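Local coordinates for dihydrodipicolinate reductase N-terminus domain-containing protein (Mycobacterium smegmatis, PDB 6IAQ) that probably catalyses the NADP-dependent reductive amination of ketones to amines, as a native amine dehydrogenase with a Rossmann-type cofactor domain, at residues 170-184 with 237-251. Residues are numbered along the deposited sequence; the frame is centred on the assembly and turned at random.
With NAP (NADP nicotinamide-adenine-dinucleotide phosphate), chain F.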
loop_
_atom_site.group_PDB
_atom_site.type_symbol
_atom_site.label_atom_id
_atom_site.label_comp_id
_atom_site.label_asym_id
_atom_site.label_seq_id
_atom_site.Cartn_x
_atom_site.Cartn_y
_atom_site.Cartn_z
ATOM N N VAL A 170 20.421 0.455 15.124
ATOM C CA VAL A 170 20.346 0.549 16.607
ATOM C C VAL A 170 20.447 2.010 17.065
ATOM O O VAL A 170 19.712 2.405 17.961
ATOM C CB VAL A 170 21.435 -0.324 17.255
ATOM C CG1 VAL A 170 21.690 0.071 18.699
ATOM C CG2 VAL A 170 21.051 -1.769 17.160
ATOM N N ASP A 171 21.358 2.796 16.491
ATOM C CA ASP A 171 21.661 4.153 17.016
ATOM C C ASP A 171 20.561 5.151 16.641
ATOM O O ASP A 171 20.668 6.296 17.060
ATOM C CB ASP A 171 23.056 4.613 16.571
ATOM C CG ASP A 171 24.132 4.138 17.552
ATOM O OD1 ASP A 171 23.798 3.382 18.489
ATOM O OD2 ASP A 171 25.301 4.526 17.362
ATOM N N ASP A 172 19.540 4.744 15.889
ATOM C CA ASP A 172 18.328 5.578 15.664
ATOM C C ASP A 172 17.365 5.440 16.856
ATOM O O ASP A 172 16.410 6.211 16.891
ATOM C CB ASP A 172 17.588 5.200 14.373
ATOM C CG ASP A 172 18.205 5.737 13.093
ATOM O OD1 ASP A 172 19.097 6.617 13.166
ATOM O OD2 ASP A 172 17.768 5.281 12.010
ATOM N N PHE A 173 17.593 4.488 17.763
ATOM C CA PHE A 173 16.642 4.100 18.842
ATOM C C PHE A 173 17.367 4.111 20.190
ATOM O O PHE A 173 18.573 4.448 20.242
ATOM C CB PHE A 173 16.035 2.729 18.522
ATOM C CG PHE A 173 15.447 2.694 17.136
ATOM C CD1 PHE A 173 14.257 3.359 16.856
ATOM C CD2 PHE A 173 16.111 2.058 16.107
ATOM C CE1 PHE A 173 13.736 3.358 15.568
ATOM C CE2 PHE A 173 15.595 2.065 14.815
ATOM C CZ PHE A 173 14.414 2.718 14.551
ATOM N N GLY A 174 16.637 3.778 21.259
ATOM C CA GLY A 174 17.112 3.968 22.636
ATOM C C GLY A 174 17.734 2.719 23.235
ATOM O O GLY A 174 17.790 1.655 22.605
ATOM N N PRO A 175 18.206 2.828 24.502
ATOM C CA PRO A 175 18.884 1.726 25.189
ATOM C C PRO A 175 18.108 0.411 25.300
ATOM O O PRO A 175 18.753 -0.663 25.312
ATOM C CB PRO A 175 19.104 2.272 26.614
ATOM C CG PRO A 175 19.102 3.770 26.452
ATOM C CD PRO A 175 18.139 4.050 25.316
ATOM N N GLU A 176 16.773 0.475 25.415
ATOM C CA GLU A 176 15.962 -0.762 25.557
ATOM C C GLU A 176 16.274 -1.646 24.338
ATOM O O GLU A 176 16.517 -2.844 24.517
ATOM C CB GLU A 176 14.468 -0.445 25.675
ATOM C CG GLU A 176 13.579 -1.680 25.603
ATOM C CD GLU A 176 13.637 -2.594 26.818
ATOM O OE1 GLU A 176 14.007 -2.099 27.880
ATOM O OE2 GLU A 176 13.369 -3.787 26.689
ATOM N N LEU A 177 16.229 -1.086 23.136
ATOM C CA LEU A 177 16.366 -1.884 21.884
ATOM C C LEU A 177 17.841 -2.259 21.678
ATOM O O LEU A 177 18.095 -3.408 21.351
ATOM C CB LEU A 177 15.793 -1.085 20.709
ATOM C CG LEU A 177 15.758 -1.800 19.362
ATOM C CD1 LEU A 177 15.199 -3.204 19.471
ATOM C CD2 LEU A 177 14.981 -0.982 18.353
ATOM N N ALA A 178 18.764 -1.340 21.951
ATOM C CA ALA A 178 20.234 -1.542 21.795
ATOM C C ALA A 178 20.667 -2.706 22.687
ATOM O O ALA A 178 21.345 -3.620 22.208
ATOM C CB ALA A 178 20.992 -0.267 22.091
ATOM N N THR A 179 20.203 -2.735 23.927
ATOM C CA THR A 179 20.518 -3.832 24.875
ATOM C C THR A 179 19.888 -5.136 24.384
ATOM O O THR A 179 20.546 -6.163 24.448
ATOM C CB THR A 179 20.070 -3.476 26.297
ATOM O OG1 THR A 179 20.754 -2.272 26.622
ATOM C CG2 THR A 179 20.372 -4.569 27.291
ATOM N N ALA A 180 18.652 -5.115 23.899
ATOM C CA ALA A 180 17.982 -6.333 23.403
ATOM C C ALA A 180 18.653 -6.860 22.118
ATOM O O ALA A 180 18.505 -8.041 21.804
ATOM C CB ALA A 180 16.522 -6.066 23.209
ATOM N N GLN A 181 19.340 -6.002 21.384
ATOM C CA GLN A 181 20.083 -6.368 20.143
ATOM C C GLN A 181 21.490 -6.868 20.500
ATOM O O GLN A 181 22.237 -7.188 19.578
ATOM C CB GLN A 181 20.132 -5.177 19.179
ATOM C CG GLN A 181 18.796 -4.844 18.551
ATOM C CD GLN A 181 18.177 -6.018 17.827
ATOM O OE1 GLN A 181 17.146 -6.541 18.239
ATOM N NE2 GLN A 181 18.812 -6.450 16.742
ATOM N N GLN A 182 21.816 -6.965 21.795
ATOM C CA GLN A 182 23.067 -7.584 22.310
ATOM C C GLN A 182 24.280 -6.747 21.922
ATOM O O GLN A 182 25.381 -7.302 21.870
ATOM C CB GLN A 182 23.213 -9.011 21.779
ATOM C CG GLN A 182 21.982 -9.882 22.004
ATOM C CD GLN A 182 21.573 -9.956 23.454
ATOM O OE1 GLN A 182 22.364 -10.334 24.313
ATOM N NE2 GLN A 182 20.330 -9.587 23.724
ATOM N N VAL A 183 24.098 -5.445 21.738
ATOM C CA VAL A 183 25.165 -4.499 21.342
ATOM C C VAL A 183 26.202 -4.435 22.463
ATOM O O VAL A 183 25.823 -4.200 23.635
ATOM C CB VAL A 183 24.583 -3.121 21.022
ATOM C CG1 VAL A 183 25.668 -2.096 20.790
ATOM C CG2 VAL A 183 23.651 -3.213 19.837
ATOM N N GLY A 184 27.466 -4.668 22.099
ATOM C CA GLY A 184 28.625 -4.557 23.002
ATOM C C GLY A 184 28.931 -5.870 23.703
ATOM O O GLY A 184 29.893 -5.905 24.454
ATOM N N SER A 237 28.596 3.158 19.745
ATOM C CA SER A 237 27.112 3.147 19.803
ATOM C C SER A 237 26.675 4.383 20.565
ATOM O O SER A 237 26.930 4.451 21.785
ATOM C CB SER A 237 26.575 1.911 20.457
ATOM O OG SER A 237 25.177 2.042 20.681
ATOM N N GLU A 238 26.066 5.340 19.877
ATOM C CA GLU A 238 25.446 6.524 20.522
ATOM C C GLU A 238 24.284 6.057 21.409
ATOM O O GLU A 238 24.026 6.714 22.437
ATOM C CB GLU A 238 25.043 7.567 19.479
ATOM C CG GLU A 238 26.239 8.253 18.844
ATOM C CD GLU A 238 27.267 8.787 19.830
ATOM O OE1 GLU A 238 28.474 8.514 19.628
ATOM O OE2 GLU A 238 26.869 9.467 20.805
ATOM N N ALA A 239 23.591 4.972 21.070
ATOM C CA ALA A 239 22.415 4.534 21.858
ATOM C C ALA A 239 22.858 4.135 23.277
ATOM O O ALA A 239 22.107 4.416 24.221
ATOM C CB ALA A 239 21.689 3.408 21.172
ATOM N N LEU A 240 24.010 3.470 23.423
ATOM C CA LEU A 240 24.498 2.999 24.747
ATOM C C LEU A 240 25.645 3.868 25.280
ATOM O O LEU A 240 26.003 3.701 26.441
ATOM C CB LEU A 240 24.872 1.520 24.627
ATOM C CG LEU A 240 23.674 0.581 24.464
ATOM C CD1 LEU A 240 24.110 -0.845 24.232
ATOM C CD2 LEU A 240 22.747 0.656 25.658
ATOM N N GLY A 241 26.146 4.817 24.500
ATOM C CA GLY A 241 27.337 5.616 24.830
ATOM C C GLY A 241 28.525 4.732 25.149
ATOM O O GLY A 241 29.191 5.014 26.140
ATOM N N ILE A 242 28.791 3.700 24.338
ATOM C CA ILE A 242 29.941 2.776 24.551
ATOM C C ILE A 242 30.780 2.702 23.277
ATOM O O ILE A 242 30.215 2.801 22.168
ATOM C CB ILE A 242 29.495 1.380 25.018
ATOM C CG1 ILE A 242 28.650 0.657 23.964
ATOM C CG2 ILE A 242 28.786 1.470 26.363
ATOM C CD1 ILE A 242 28.267 -0.762 24.331
ATOM N N ASP A 243 32.086 2.485 23.461
ATOM C CA ASP A 243 33.019 2.119 22.368
ATOM C C ASP A 243 32.840 0.633 22.075
ATOM O O ASP A 243 32.645 -0.131 23.001
ATOM C CB ASP A 243 34.460 2.501 22.716
ATOM C CG ASP A 243 34.645 4.001 22.834
ATOM O OD1 ASP A 243 33.931 4.744 22.125
ATOM O OD2 ASP A 243 35.498 4.408 23.624
ATOM N N LEU A 244 32.903 0.273 20.807
ATOM C CA LEU A 244 32.825 -1.120 20.313
ATOM C C LEU A 244 34.148 -1.424 19.614
ATOM O O LEU A 244 34.579 -0.636 18.756
ATOM C CB LEU A 244 31.635 -1.234 19.359
ATOM C CG LEU A 244 30.269 -0.918 19.984
ATOM C CD1 LEU A 244 29.246 -0.544 18.931
ATOM C CD2 LEU A 244 29.772 -2.103 20.766
ATOM N N ALA A 245 34.802 -2.503 20.022
ATOM C CA ALA A 245 36.094 -2.950 19.455
ATOM C C ALA A 245 35.807 -3.878 18.278
ATOM O O ALA A 245 34.776 -4.544 18.237
ATOM C CB ALA A 245 36.915 -3.639 20.514
ATOM N N PRO A 246 36.722 -3.942 17.286
ATOM C CA PRO A 246 36.646 -4.944 16.237
ATOM C C PRO A 246 36.315 -6.292 16.873
ATOM O O PRO A 246 36.954 -6.598 17.868
ATOM C CB PRO A 246 38.062 -4.969 15.632
ATOM C CG PRO A 246 38.635 -3.610 15.948
ATOM C CD PRO A 246 37.923 -3.101 17.186
ATOM N N GLY A 247 35.333 -7.019 16.333
ATOM C CA GLY A 247 34.933 -8.340 16.850
ATOM C C GLY A 247 33.791 -8.281 17.864
ATOM O O GLY A 247 33.193 -9.330 18.113
ATOM N N ASP A 248 33.492 -7.113 18.439
ATOM C CA ASP A 248 32.320 -6.955 19.360
ATOM C C ASP A 248 31.021 -7.185 18.581
ATOM O O ASP A 248 30.970 -6.913 17.357
ATOM C CB ASP A 248 32.296 -5.586 20.039
ATOM C CG ASP A 248 33.316 -5.414 21.152
ATOM O OD1 ASP A 248 33.990 -6.405 21.486
ATOM O OD2 ASP A 248 33.434 -4.288 21.677
ATOM N N VAL A 249 29.998 -7.703 19.254
ATOM C CA VAL A 249 28.637 -7.846 18.666
ATOM C C VAL A 249 28.019 -6.448 18.581
ATOM O O VAL A 249 28.119 -5.686 19.563
ATOM C CB VAL A 249 27.756 -8.830 19.449
ATOM C CG1 VAL A 249 26.342 -8.874 18.882
ATOM C CG2 VAL A 249 28.379 -10.220 19.464
ATOM N N ILE A 250 27.432 -6.103 17.426
ATOM C CA ILE A 250 26.825 -4.757 17.216
ATOM C C ILE A 250 25.340 -4.886 16.851
ATOM O O ILE A 250 24.755 -3.864 16.480
ATOM C CB ILE A 250 27.600 -3.953 16.158
ATOM C CG1 ILE A 250 27.569 -4.637 14.788
ATOM C CG2 ILE A 250 29.004 -3.657 16.637
ATOM C CD1 ILE A 250 28.138 -3.785 13.657
ATOM N N GLY A 251 24.780 -6.089 16.961
ATOM C CA GLY A 251 23.386 -6.351 16.627
ATOM C C GLY A 251 23.235 -7.742 16.121
ATOM O O GLY A 251 24.126 -8.567 16.363
HETATM P PA NAP F . 14.208 3.738 25.000
HETATM O O1A NAP F . 14.726 5.030 24.572
HETATM O O2A NAP F . 15.028 2.719 25.846
HETATM O O5B NAP F . 12.808 4.051 25.780
HETATM C C5B NAP F . 12.146 3.086 26.609
HETATM C C4B NAP F . 11.383 3.839 27.690
HETATM O O4B NAP F . 10.636 2.948 28.514
HETATM C C3B NAP F . 12.270 4.675 28.653
HETATM O O3B NAP F . 11.665 5.990 28.648
HETATM C C2B NAP F . 12.109 4.057 30.039
HETATM O O2B NAP F . 12.019 5.026 31.107
HETATM C C1B NAP F . 10.734 3.486 29.873
HETATM N N9A NAP F . 10.343 2.391 30.758
HETATM C C8A NAP F . 10.911 1.180 30.925
HETATM N N7A NAP F . 10.153 0.473 31.772
HETATM C C5A NAP F . 9.062 1.218 32.067
HETATM C C6A NAP F . 7.825 1.087 32.879
HETATM N N6A NAP F . 7.577 -0.017 33.572
HETATM N N1A NAP F . 6.971 2.109 32.912
HETATM C C2A NAP F . 7.154 3.255 32.225
HETATM N N3A NAP F . 8.245 3.468 31.455
HETATM C C4A NAP F . 9.193 2.489 31.401
HETATM O O3 NAP F . 13.700 2.836 23.723
HETATM P PN NAP F . 12.918 3.425 22.384
HETATM O O1N NAP F . 13.832 3.606 21.212
HETATM O O2N NAP F . 12.034 4.565 22.750
HETATM O O5D NAP F . 12.100 2.063 22.206
HETATM C C5D NAP F . 11.050 1.595 23.061
HETATM C C4D NAP F . 10.427 0.299 22.623
HETATM O O4D NAP F . 9.756 0.540 21.343
HETATM C C3D NAP F . 11.455 -0.785 22.469
HETATM O O3D NAP F . 11.011 -2.034 22.967
HETATM C C2D NAP F . 11.645 -0.857 20.948
HETATM O O2D NAP F . 12.122 -2.158 20.579
HETATM C C1D NAP F . 10.224 -0.466 20.448
HETATM N N1N NAP F . 10.253 0.077 19.079
HETATM C C2N NAP F . 9.423 -0.445 18.195
HETATM C C3N NAP F . 9.462 -0.003 16.881
HETATM C C7N NAP F . 8.495 -0.536 15.846
HETATM O O7N NAP F . 8.716 -0.202 14.682
HETATM N N7N NAP F . 7.438 -1.292 16.193
HETATM C C4N NAP F . 10.370 0.994 16.526
HETATM C C5N NAP F . 11.232 1.533 17.476
HETATM C C6N NAP F . 11.133 1.042 18.754
HETATM P P2B NAP F . 13.222 6.012 31.472
HETATM O O1X NAP F . 13.391 6.990 30.345
HETATM O O2X NAP F . 12.691 6.837 32.643
HETATM O O3X NAP F . 14.314 4.973 31.742
#
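Ala239 pushes its methyl into a hollow walled by Val170, the carboxylate of Asp171, the carbonyl of Phe173 and Ala178. Its CB lies 3.4 Å from Phe173 O and 3.9 Å from Ala178 CB, a pocket shallow enough to suit a side chain of one carbon. Asp171 holds the turn that carries this methyl. Its OD1 accepts Ser237 OG at 2.9 Å through the syn lone pair and also takes Ala239 N from above the carboxylate plane, while OD2 receives Glu238 N at 2.8 Å. Three donors thus fix the carboxylate's rotation; the serine hydroxyl can reach it because OG stands anti to the backbone N (chi1 171°). Leu240 makes the second bump. Its forked end straddles Ala178 CB, with CD1 reaching Val183 CB and CD2 lying against Pro175 and 3.7 Å from Thr179 OG1; the small alanine lets the fork settle close to the helix. Val183 in turn wedges between Leu240 and Leu244 through CG1, its CG2 resting on the carbonyl of Ile250. Beside it Gly184, at positive phi, has no side chain to collide with Ile242 CD1, and Leu244 CD2 lies 3.5 Å from its CA; its N-H makes a nearly straight bond (169°) to Val249 O. The Schellman motif at Gln182 turns the chain out of helix 175-180 toward strand 249-260. The hairpin 235-244, with its G1 bulge at Gly241 and Ile242, packs on one side of a helix whose N-terminal end, through Gly174 N and Glu176 N, binds the diphosphate of NADP.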